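Side-chain contacts in nucleoside kinase (Methanococcus jannaschii, PDB 2C4E), which catalyses the ATP-dependent phosphorylation of nucleosides, chiefly inosine, guanosine and cytidine, to their monophosphates with the help of magnesium or manganese: residues 220-223 against 228-231; 254-259 against 264-269; 192-197 against 202-207; 232-237 against 269-274. All blocks are in the same frame, centred on the assembly; numbering follows the deposited sequence.

All four contacts lie in the ribokinase-like domain built on the large mixed sheet. Contact 3 comes first along the chain, then contact 1; contact 2 is nested inside the longer loop that contact 4 closes. Contact 1 is the antiparallel hairpin at one edge of the sheet. Its Ile229 and Ile231 rest on helix 263-277, which contacts 2 and 4 share and in which Ile269 belongs to both. The centres of contacts 1, 2 and 4 are 12 to 14 Å apart, forming one continuous patch. Contact 3 touches only contact 1, through Leu205 and Tyr223. The hairpin directly follows the ATP-binding residues Thr214 to Gly219, and Val221 lies close to Lys215; contacts 2 and 3 stand farther off.

Contact 1: residues 220-223 against 228-231; sequences SVIY and KIEI
Ser220 and Ile231 open a short antiparallel hairpin ladder in which two hydrogen-bonded pairs, Ser220 with Ile231 and Ile222 with Ile229, carry four nearly straight backbone bonds. The shortest runs from Ile229 N to Ile222 O, 2.8 Å. The buried face is packed tightly. Ile222 CD1 meets Ile231 CG1 at 3.8 Å, the two side chains crossing obliquely, while the CB atoms of Ile222 and Ile229 lie 4.0 Å apart. Beta-branched isoleucines suit extended strands, and here they fill the side turned to helix 263-277. Ser220 is small enough to fit beside them: its OG, between the backbone N and the carbonyl carbon (chi1 50°), packs 3.3 Å from Ile231 CB and is hydrogen-bonded to Tyr249 OH.

The other face, with Val221, Tyr223, Lys228 and Glu230, is looser at its outer side, where Lys228 and Glu230 are exposed. Val221 CG2 lies over one face of the Tyr223 ring near its rim and touches Lys228 CG at 3.7 Å. The extended Lys228 chain runs alongside Tyr223, its CD 3.7 Å from CE2, which covers part of its methylenes. An alanine in place of Tyr223 would probably uncover this aliphatic stem and leave Val221 CG2 without its ring. The chemistry implies a hairpin held by its backbone bonds, apolar on the isoleucine face, with aliphatic stems and charged ends on the Lys228 face.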
loop_
_atom_site.group_PDB
_atom_site.type_symbol
_atom_site.label_atom_id
_atom_site.label_comp_id
_atom_site.label_asym_id
_atom_site.label_seq_id
_atom_site.Cartn_x
_atom_site.Cartn_y
_atom_site.Cartn_z
ATOM N N SER A 220 4.748 -31.943 10.127
ATOM C CA SER A 220 6.116 -31.712 9.686
ATOM C C SER A 220 6.912 -32.992 9.860
ATOM O O SER A 220 6.430 -33.973 10.433
ATOM C CB SER A 220 6.744 -30.552 10.474
ATOM O OG SER A 220 6.557 -30.749 11.866
ATOM N N VAL A 221 8.092 -33.019 9.277
ATOM C CA VAL A 221 8.992 -34.153 9.420
ATOM C C VAL A 221 10.397 -33.630 9.663
ATOM O O VAL A 221 10.835 -32.680 9.019
ATOM C CB VAL A 221 8.965 -35.082 8.184
ATOM C CG1 VAL A 221 9.261 -34.309 6.917
ATOM C CG2 VAL A 221 9.936 -36.257 8.347
ATOM N N ILE A 222 11.086 -34.252 10.617
ATOM C CA ILE A 222 12.470 -33.959 10.899
ATOM C C ILE A 222 13.338 -35.116 10.427
ATOM O O ILE A 222 13.127 -36.257 10.829
ATOM C CB ILE A 222 12.664 -33.776 12.417
ATOM C CG1 ILE A 222 11.722 -32.689 12.949
ATOM C CG2 ILE A 222 14.125 -33.466 12.710
ATOM C CD1 ILE A 222 11.507 -32.757 14.459
ATOM N N TYR A 223 14.323 -34.823 9.587
ATOM C CA TYR A 223 15.266 -35.834 9.129
ATOM C C TYR A 223 16.617 -35.554 9.728
ATOM O O TYR A 223 17.107 -34.436 9.639
ATOM C CB TYR A 223 15.423 -35.790 7.608
ATOM C CG TYR A 223 14.169 -36.069 6.846
ATOM C CD1 TYR A 223 13.362 -35.038 6.377
ATOM C CD2 TYR A 223 13.791 -37.375 6.570
ATOM C CE1 TYR A 223 12.212 -35.309 5.650
ATOM C CE2 TYR A 223 12.654 -37.649 5.848
ATOM C CZ TYR A 223 11.860 -36.610 5.401
ATOM O OH TYR A 223 10.722 -36.910 4.671
ATOM N N LYS A 228 14.164 -40.501 11.012
ATOM C CA LYS A 228 13.095 -39.679 10.442
ATOM C C LYS A 228 11.974 -39.582 11.485
ATOM O O LYS A 228 11.409 -40.606 11.901
ATOM C CB LYS A 228 12.565 -40.295 9.142
ATOM C CG LYS A 228 11.260 -39.696 8.614
ATOM C CD LYS A 228 10.790 -40.435 7.354
ATOM C CE LYS A 228 9.490 -39.861 6.807
ATOM N NZ LYS A 228 8.951 -40.667 5.667
ATOM N N ILE A 229 11.649 -38.359 11.895
ATOM C CA ILE A 229 10.695 -38.109 12.967
ATOM C C ILE A 229 9.470 -37.408 12.424
ATOM O O ILE A 229 9.553 -36.292 11.931
ATOM C CB ILE A 229 11.314 -37.210 14.062
ATOM C CG1 ILE A 229 12.673 -37.761 14.510
ATOM C CG2 ILE A 229 10.339 -37.060 15.228
ATOM C CD1 ILE A 229 13.444 -36.800 15.406
ATOM N N GLU A 230 8.319 -38.058 12.552
ATOM C CA GLU A 230 7.065 -37.486 12.097
ATOM C C GLU A 230 6.383 -36.717 13.222
ATOM O O GLU A 230 6.146 -37.258 14.301
ATOM C CB GLU A 230 6.158 -38.599 11.583
ATOM C CG GLU A 230 6.781 -39.352 10.426
ATOM C CD GLU A 230 6.177 -38.966 9.094
ATOM O OE1 GLU A 230 6.190 -37.760 8.785
ATOM O OE2 GLU A 230 5.685 -39.859 8.372
ATOM N N ILE A 231 6.068 -35.457 12.950
ATOM C CA ILE A 231 5.451 -34.560 13.914
ATOM C C ILE A 231 4.053 -34.251 13.419
ATOM O O ILE A 231 3.906 -33.759 12.308
ATOM C CB ILE A 231 6.247 -33.233 14.006
ATOM C CG1 ILE A 231 7.737 -33.491 14.239
ATOM C CG2 ILE A 231 5.657 -32.338 15.085
ATOM C CD1 ILE A 231 8.059 -34.152 15.578
#

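Contact 2: residues 254-259 against 264-269; sequences LSAYVK and EKCGLI
Two consecutive antiparallel helices of the ribokinase fold, 245-258 and 263-277, meet through Ala256, Tyr257 and Cys266. The two short segments run roughly antiparallel, at 142°, and their axes approach to 8.2 Å. Such closeness calls for small residues at the crossing, and Ala256 and Cys266 supply them, their CA atoms only 5.0 Å apart. The methyl of Ala256 points at the second helix and touches Cys266 SG at 3.7 Å; a little further along, it meets Ile269 CB at 4.1 Å.

Cys266 does most of the reaching. Its SG stands anti to the carbonyl carbon (chi1 -68°), which carries the sulfur across to the backbone of the first helix, 3.3 Å from Tyr257 N and 3.8 Å from Tyr257 CB. A thiol is compact and readily polarised, well suited to a place against both a methyl and a peptide of the facing helix. The same sulfur sits at the edge of the Tyr257 ring, 5.5 Å from the centroid and 78° off the ring normal, a sulfur-aromatic contact made in passing, since the ring itself leads away from the second helix to meet Phe182 edge to face.

The first helix also lies on the central sheet, Leu254 touching Ile133 and Tyr257 touching Leu156. The antiparallel pair thus belongs to the helical layer of this alpha/beta ribokinase fold, with helix 245-258 laid on the sheet and helix 263-277 packed beside it.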
loop_
_atom_site.group_PDB
_atom_site.type_symbol
_atom_site.label_atom_id
_atom_site.label_comp_id
_atom_site.label_asym_id
_atom_site.label_seq_id
_atom_site.Cartn_x
_atom_site.Cartn_y
_atom_site.Cartn_z
ATOM N N LEU A 254 13.263 -23.792 17.751
ATOM C CA LEU A 254 14.566 -23.285 18.178
ATOM C C LEU A 254 14.589 -22.953 19.675
ATOM O O LEU A 254 15.601 -23.151 20.340
ATOM C CB LEU A 254 14.917 -22.045 17.362
ATOM C CG LEU A 254 15.085 -22.309 15.867
ATOM C CD1 LEU A 254 15.277 -20.993 15.142
ATOM C CD2 LEU A 254 16.273 -23.228 15.621
ATOM N N SER A 255 13.474 -22.477 20.210
ATOM C CA SER A 255 13.381 -22.204 21.645
ATOM C C SER A 255 13.525 -23.495 22.449
ATOM O O SER A 255 14.251 -23.557 23.447
ATOM C CB SER A 255 12.062 -21.508 21.997
ATOM O OG SER A 255 11.997 -20.203 21.432
ATOM N N ALA A 256 12.811 -24.526 22.007
ATOM C CA ALA A 256 12.896 -25.844 22.616
ATOM C C ALA A 256 14.302 -26.386 22.512
ATOM O O ALA A 256 14.816 -26.996 23.450
ATOM C CB ALA A 256 11.928 -26.784 21.965
ATOM N N TYR A 257 14.957 -26.146 21.381
ATOM C CA TYR A 257 16.309 -26.636 21.232
ATOM C C TYR A 257 17.249 -26.004 22.254
ATOM O O TYR A 257 18.018 -26.723 22.933
ATOM C CB TYR A 257 16.826 -26.448 19.804
ATOM C CG TYR A 257 18.131 -27.150 19.626
ATOM C CD1 TYR A 257 18.164 -28.485 19.276
ATOM C CD2 TYR A 257 19.334 -26.500 19.868
ATOM C CE1 TYR A 257 19.372 -29.161 19.136
ATOM C CE2 TYR A 257 20.534 -27.156 19.722
ATOM C CZ TYR A 257 20.546 -28.488 19.363
ATOM O OH TYR A 257 21.748 -29.157 19.224
ATOM N N VAL A 258 17.187 -24.682 22.392
ATOM C CA VAL A 258 18.014 -23.957 23.358
ATOM C C VAL A 258 17.686 -24.390 24.772
ATOM O O VAL A 258 18.580 -24.453 25.654
ATOM C CB VAL A 258 17.880 -22.416 23.177
ATOM C CG1 VAL A 258 18.506 -21.633 24.355
ATOM C CG2 VAL A 258 18.520 -22.024 21.860
ATOM N N LYS A 259 16.417 -24.723 25.004
ATOM C CA LYS A 259 15.977 -25.188 26.319
ATOM C C LYS A 259 16.383 -26.647 26.594
ATOM O O LYS A 259 16.173 -27.149 27.699
ATOM C CB LYS A 259 14.472 -25.011 26.477
ATOM C CG LYS A 259 14.056 -23.571 26.711
ATOM C CD LYS A 259 12.550 -23.403 26.763
ATOM C CE LYS A 259 12.182 -21.952 27.030
ATOM N NZ LYS A 259 11.085 -21.787 28.012
ATOM N N GLU A 264 12.558 -34.370 18.528
ATOM C CA GLU A 264 11.142 -34.670 18.429
ATOM C C GLU A 264 10.334 -33.676 19.253
ATOM O O GLU A 264 9.352 -33.129 18.774
ATOM C CB GLU A 264 10.811 -36.089 18.884
ATOM C CG GLU A 264 9.328 -36.398 18.808
ATOM C CD GLU A 264 9.012 -37.875 18.945
ATOM O OE1 GLU A 264 9.900 -38.648 19.350
ATOM O OE2 GLU A 264 7.869 -38.262 18.633
ATOM N N LYS A 265 10.737 -33.450 20.494
ATOM C CA LYS A 265 10.023 -32.472 21.325
ATOM C C LYS A 265 10.121 -31.072 20.738
ATOM O O LYS A 265 9.164 -30.302 20.816
ATOM C CB LYS A 265 10.504 -32.497 22.777
ATOM C CG LYS A 265 9.715 -31.555 23.692
ATOM C CD LYS A 265 9.657 -32.067 25.142
ATOM C CE LYS A 265 9.147 -31.003 26.098
ATOM N NZ LYS A 265 8.988 -31.564 27.456
ATOM N N CYS A 266 11.257 -30.740 20.127
ATOM C CA CYS A 266 11.375 -29.457 19.449
ATOM C C CYS A 266 10.311 -29.330 18.377
ATOM O O CYS A 266 9.664 -28.288 18.259
ATOM C CB CYS A 266 12.757 -29.272 18.846
ATOM S SG CYS A 266 14.061 -29.086 20.081
ATOM N N GLY A 267 10.108 -30.394 17.605
ATOM C CA GLY A 267 9.094 -30.405 16.571
ATOM C C GLY A 267 7.697 -30.222 17.130
ATOM O O GLY A 267 6.904 -29.467 16.576
ATOM N N LEU A 268 7.411 -30.915 18.231
ATOM C CA LEU A 268 6.095 -30.857 18.870
ATOM C C LEU A 268 5.814 -29.477 19.442
ATOM O O LEU A 268 4.714 -28.967 19.309
ATOM C CB LEU A 268 5.984 -31.917 19.972
ATOM C CG LEU A 268 5.974 -33.381 19.516
ATOM C CD1 LEU A 268 6.251 -34.307 20.719
ATOM C CD2 LEU A 268 4.661 -33.747 18.857
ATOM N N ILE A 269 6.825 -28.855 20.039
ATOM C CA ILE A 269 6.682 -27.492 20.519
ATOM C C ILE A 269 6.464 -26.535 19.352
ATOM O O ILE A 269 5.639 -25.636 19.455
ATOM C CB ILE A 269 7.905 -27.080 21.371
ATOM C CG1 ILE A 269 7.937 -27.885 22.675
ATOM C CG2 ILE A 269 7.923 -25.578 21.606
ATOM C CD1 ILE A 269 6.916 -27.466 23.731
#

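Contact 3: residues 192-197 against 202-207; sequences RASNLL and DDYLER
This is a contact of one aromatic side chain with the flank of a helix: Tyr204, on the short helix 201-205, reaches across to Ala193, Ser194 and Leu197 on helix 187-197, in the helical layer over strand 182-186 of the large sheet. The backbones stay apart, the nearest CA atoms, those of Ser194 and Tyr204, being 9.0 Å from each other, so the long phenol spans the gap. Its hydroxyl arrives end-on and donates to Ser194 OG, with Tyr204 OH and Ser194 OG separated by 2.8 Å. The serine oxygen lies in the plane of the ring, at its edge. With chi1 at -60° this OG stands beside its own backbone N, where it also bonds the carbonyl O of Phe190 one helical turn earlier.

In the alternating strand-and-helix architecture of the ribokinase fold, helix 187-197 follows strand 182-186, and Leu183 and Met185 of that strand also touch Tyr204. The methyl of Ala193 is 3.6 Å from Tyr204 OH, small enough to admit the hydroxyl. Leu197 crosses the tyrosine at about a right angle, its CD1 lying 4.1 Å from Tyr204 CE2. A leucine replacing Tyr204 would probably leave Ser194 OG without this donor and open a gap between the two helices. Phe199 meets the same ring edge to face, while Arg207 NH1 donates to Asp203 O at 2.8 Å, linking residues on either side of Tyr204 in the chain.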
loop_
_atom_site.group_PDB
_atom_site.type_symbol
_atom_site.label_atom_id
_atom_site.label_comp_id
_atom_site.label_asym_id
_atom_site.label_seq_id
_atom_site.Cartn_x
_atom_site.Cartn_y
_atom_site.Cartn_z
ATOM N N ARG A 192 11.344 -27.783 -4.679
ATOM C CA ARG A 192 11.969 -26.902 -5.670
ATOM C C ARG A 192 13.475 -26.893 -5.489
ATOM O O ARG A 192 14.230 -26.959 -6.466
ATOM C CB ARG A 192 11.410 -25.483 -5.562
ATOM C CG ARG A 192 12.235 -24.403 -6.267
ATOM C CD ARG A 192 11.401 -23.289 -6.884
ATOM N NE ARG A 192 12.228 -22.334 -7.619
ATOM C CZ ARG A 192 11.765 -21.275 -8.276
ATOM N NH1 ARG A 192 10.462 -21.009 -8.310
ATOM N NH2 ARG A 192 12.612 -20.470 -8.906
ATOM N N ALA A 193 13.890 -26.813 -4.229
ATOM C CA ALA A 193 15.296 -26.815 -3.857
ATOM C C ALA A 193 15.932 -28.140 -4.255
ATOM O O ALA A 193 17.049 -28.152 -4.768
ATOM C CB ALA A 193 15.471 -26.581 -2.365
ATOM N N SER A 194 15.207 -29.238 -4.048
ATOM C CA SER A 194 15.742 -30.577 -4.310
ATOM C C SER A 194 15.915 -30.808 -5.799
ATOM O O SER A 194 16.901 -31.405 -6.237
ATOM C CB SER A 194 14.845 -31.650 -3.692
ATOM O OG SER A 194 14.742 -31.484 -2.283
ATOM N N ASN A 195 14.953 -30.329 -6.587
ATOM C CA ASN A 195 15.048 -30.394 -8.044
ATOM C C ASN A 195 16.220 -29.538 -8.537
ATOM O O ASN A 195 16.998 -29.965 -9.387
ATOM C CB ASN A 195 13.711 -29.954 -8.680
ATOM C CG ASN A 195 13.683 -30.125 -10.196
ATOM O OD1 ASN A 195 13.504 -29.153 -10.935
ATOM N ND2 ASN A 195 13.819 -31.359 -10.665
ATOM N N LEU A 196 16.384 -28.347 -7.970
ATOM C CA LEU A 196 17.481 -27.468 -8.373
ATOM C C LEU A 196 18.855 -28.069 -8.050
ATOM O O LEU A 196 19.766 -28.024 -8.882
ATOM C CB LEU A 196 17.331 -26.092 -7.733
ATOM C CG LEU A 196 18.404 -25.046 -8.063
ATOM C CD1 LEU A 196 18.380 -24.650 -9.530
ATOM C CD2 LEU A 196 18.232 -23.829 -7.158
ATOM N N LEU A 197 18.991 -28.650 -6.858
ATOM C CA LEU A 197 20.264 -29.201 -6.382
ATOM C C LEU A 197 20.541 -30.644 -6.854
ATOM O O LEU A 197 21.659 -31.139 -6.695
ATOM C CB LEU A 197 20.299 -29.165 -4.848
ATOM C CG LEU A 197 20.212 -27.796 -4.175
ATOM C CD1 LEU A 197 19.798 -27.914 -2.712
ATOM C CD2 LEU A 197 21.537 -27.065 -4.267
ATOM N N ASP A 202 19.300 -37.687 1.716
ATOM C CA ASP A 202 20.619 -38.072 2.216
ATOM C C ASP A 202 21.694 -37.065 1.803
ATOM O O ASP A 202 22.673 -36.868 2.535
ATOM C CB ASP A 202 20.993 -39.486 1.753
ATOM C CG ASP A 202 20.289 -40.573 2.552
ATOM O OD1 ASP A 202 20.545 -41.760 2.286
ATOM O OD2 ASP A 202 19.464 -40.350 3.461
ATOM N N ASP A 203 21.519 -36.439 0.636
ATOM C CA ASP A 203 22.415 -35.354 0.221
ATOM C C ASP A 203 22.355 -34.139 1.139
ATOM O O ASP A 203 23.383 -33.542 1.420
ATOM C CB ASP A 203 22.146 -34.922 -1.213
ATOM C CG ASP A 203 22.309 -36.059 -2.193
ATOM O OD1 ASP A 203 23.459 -36.502 -2.413
ATOM O OD2 ASP A 203 21.346 -36.592 -2.779
ATOM N N TYR A 204 21.158 -33.740 1.569
ATOM C CA TYR A 204 21.056 -32.689 2.577
ATOM C C TYR A 204 21.766 -33.096 3.840
ATOM O O TYR A 204 22.453 -32.278 4.462
ATOM C CB TYR A 204 19.613 -32.385 2.933
ATOM C CG TYR A 204 18.860 -31.694 1.845
ATOM C CD1 TYR A 204 18.044 -32.415 0.979
ATOM C CD2 TYR A 204 18.933 -30.320 1.684
ATOM C CE1 TYR A 204 17.335 -31.788 -0.025
ATOM C CE2 TYR A 204 18.224 -29.678 0.692
ATOM C CZ TYR A 204 17.423 -30.419 -0.168
ATOM O OH TYR A 204 16.698 -29.788 -1.157
ATOM N N LEU A 205 21.589 -34.346 4.241
ATOM C CA LEU A 205 22.095 -34.781 5.543
ATOM C C LEU A 205 23.612 -34.970 5.569
ATOM O O LEU A 205 24.189 -35.117 6.639
ATOM C CB LEU A 205 21.392 -36.061 5.993
ATOM C CG LEU A 205 19.899 -35.893 6.288
ATOM C CD1 LEU A 205 19.258 -37.258 6.486
ATOM C CD2 LEU A 205 19.685 -35.023 7.492
ATOM N N GLU A 206 24.256 -34.982 4.401
ATOM C CA GLU A 206 25.718 -34.918 4.355
ATOM C C GLU A 206 26.202 -33.509 4.719
ATOM O O GLU A 206 27.357 -33.320 5.053
ATOM C CB GLU A 206 26.254 -35.319 2.978
ATOM C CG GLU A 206 26.173 -36.815 2.721
ATOM C CD GLU A 206 26.609 -37.207 1.316
ATOM O OE1 GLU A 206 27.320 -36.415 0.659
ATOM O OE2 GLU A 206 26.245 -38.310 0.859
ATOM N N ARG A 207 25.308 -32.530 4.654
ATOM C CA ARG A 207 25.671 -31.137 4.860
ATOM C C ARG A 207 25.094 -30.515 6.124
ATOM O O ARG A 207 25.735 -29.665 6.708
ATOM C CB ARG A 207 25.246 -30.334 3.656
ATOM C CG ARG A 207 26.052 -30.733 2.431
ATOM C CD ARG A 207 25.408 -30.420 1.128
ATOM N NE ARG A 207 26.291 -30.736 0.005
ATOM C CZ ARG A 207 26.368 -31.923 -0.613
ATOM N NH1 ARG A 207 25.614 -32.959 -0.236
ATOM N NH2 ARG A 207 27.204 -32.073 -1.635
#

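Contact 4: residues 232-237 against 269-274; sequences PCIKAG and IGAATA
Ile234 and Ala271 carry most of this contact, with Ala272 beside them: an irregular segment that leaves the edge strand 228-231 of the ribokinase-fold sheet is laid along the flank of helix 263-277. Ile234 points its side chain at the helix. Its CG1, anti to the carbonyl carbon (chi1 -64°), lies 3.8 Å from Ala271 CB and 3.9 Å from Ala272 N, fitting against two residues whose single methyls leave the helix surface low enough to receive a branched chain. Such a buried, apolar position suits an isoleucine.

Ala271 serves a second part of the loop as well: its CB sits 3.6 Å from Pro232 O. Ala272 turns its methyl more to the flank and packs against Val293 of helix 290-299, so the helix is covered from more than one direction. Further round, Thr273 OG1 donates to Ile269 O, which also accepts from Thr273 N on the opposite face of its plane.

Polar backbone groups at the interface are joined by a water molecule, which accepts from Ile234 N at 3.0 Å and donates to Ala271 O at 2.8 Å.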
loop_
_atom_site.group_PDB
_atom_site.type_symbol
_atom_site.label_atom_id
_atom_site.label_comp_id
_atom_site.label_asym_id
_atom_site.label_seq_id
_atom_site.Cartn_x
_atom_site.Cartn_y
_atom_site.Cartn_z
ATOM N N PRO A 232 3.018 -34.534 14.210
ATOM C CA PRO A 232 1.664 -34.208 13.770
ATOM C C PRO A 232 1.397 -32.714 13.843
ATOM O O PRO A 232 2.121 -31.955 14.512
ATOM C CB PRO A 232 0.761 -34.978 14.753
ATOM C CG PRO A 232 1.676 -35.768 15.636
ATOM C CD PRO A 232 3.019 -35.168 15.540
ATOM N N CYS A 233 0.384 -32.295 13.100
ATOM C CA CYS A 233 -0.188 -30.975 13.250
ATOM C C CYS A 233 -0.983 -30.967 14.553
ATOM O O CYS A 233 -1.619 -31.963 14.891
ATOM C CB CYS A 233 -1.105 -30.680 12.068
ATOM S SG CYS A 233 -1.745 -28.996 12.043
ATOM N N ILE A 234 -0.926 -29.859 15.287
ATOM C CA ILE A 234 -1.674 -29.708 16.529
ATOM C C ILE A 234 -2.897 -28.854 16.225
ATOM O O ILE A 234 -2.775 -27.736 15.732
ATOM C CB ILE A 234 -0.801 -29.053 17.633
ATOM C CG1 ILE A 234 0.378 -29.964 18.007
ATOM C CG2 ILE A 234 -1.642 -28.719 18.864
ATOM C CD1 ILE A 234 0.007 -31.202 18.820
ATOM N N LYS A 235 -4.078 -29.395 16.513
ATOM C CA LYS A 235 -5.334 -28.714 16.203
ATOM C C LYS A 235 -5.473 -27.388 16.959
ATOM O O LYS A 235 -5.331 -27.335 18.187
ATOM C CB LYS A 235 -6.531 -29.617 16.517
ATOM C CG LYS A 235 -6.644 -30.834 15.611
ATOM C CD LYS A 235 -8.017 -31.484 15.714
ATOM C CE LYS A 235 -8.053 -32.828 15.005
ATOM N NZ LYS A 235 -9.442 -33.242 14.651
ATOM N N ALA A 236 -5.739 -26.321 16.208
ATOM C CA ALA A 236 -6.020 -25.008 16.785
ATOM C C ALA A 236 -7.512 -24.902 17.105
ATOM O O ALA A 236 -8.282 -25.821 16.817
ATOM C CB ALA A 236 -5.601 -23.911 15.818
ATOM N N GLY A 237 -7.911 -23.780 17.698
ATOM C CA GLY A 237 -9.306 -23.521 18.011
ATOM C C GLY A 237 -10.110 -23.135 16.779
ATOM O O GLY A 237 -11.171 -23.703 16.523
ATOM N N ILE A 269 6.825 -28.855 20.039
ATOM C CA ILE A 269 6.682 -27.492 20.519
ATOM C C ILE A 269 6.464 -26.535 19.352
ATOM O O ILE A 269 5.639 -25.636 19.455
ATOM C CB ILE A 269 7.905 -27.080 21.371
ATOM C CG1 ILE A 269 7.937 -27.885 22.675
ATOM C CG2 ILE A 269 7.923 -25.578 21.606
ATOM C CD1 ILE A 269 6.916 -27.466 23.731
ATOM N N GLY A 270 7.204 -26.709 18.255
ATOM C CA GLY A 270 6.984 -25.890 17.075
ATOM C C GLY A 270 5.537 -25.979 16.596
ATOM O O GLY A 270 4.871 -24.962 16.352
ATOM N N ALA A 271 5.050 -27.210 16.500
ATOM C CA ALA A 271 3.675 -27.482 16.074
ATOM C C ALA A 271 2.667 -26.836 17.020
ATOM O O ALA A 271 1.720 -26.191 16.579
ATOM C CB ALA A 271 3.437 -28.966 16.003
ATOM N N ALA A 272 2.881 -26.996 18.320
ATOM C CA ALA A 272 1.965 -26.433 19.311
ATOM C C ALA A 272 1.984 -24.908 19.256
ATOM O O ALA A 272 0.941 -24.258 19.337
ATOM C CB ALA A 272 2.320 -26.921 20.684
ATOM N N THR A 273 3.165 -24.332 19.079
ATOM C CA THR A 273 3.274 -22.878 18.987
ATOM C C THR A 273 2.507 -22.338 17.800
ATOM O O THR A 273 1.778 -21.359 17.928
ATOM C CB THR A 273 4.743 -22.438 18.873
ATOM O OG1 THR A 273 5.492 -22.975 19.963
ATOM C CG2 THR A 273 4.867 -20.925 19.036
ATOM N N ALA A 274 2.672 -22.985 16.647
ATOM C CA ALA A 274 1.998 -22.588 15.418
ATOM C C ALA A 274 0.491 -22.641 15.541
ATOM O O ALA A 274 -0.212 -21.863 14.892
ATOM C CB ALA A 274 2.444 -23.473 14.256
HETATM O O HOH W 1 0.524 -27.368 14.308
#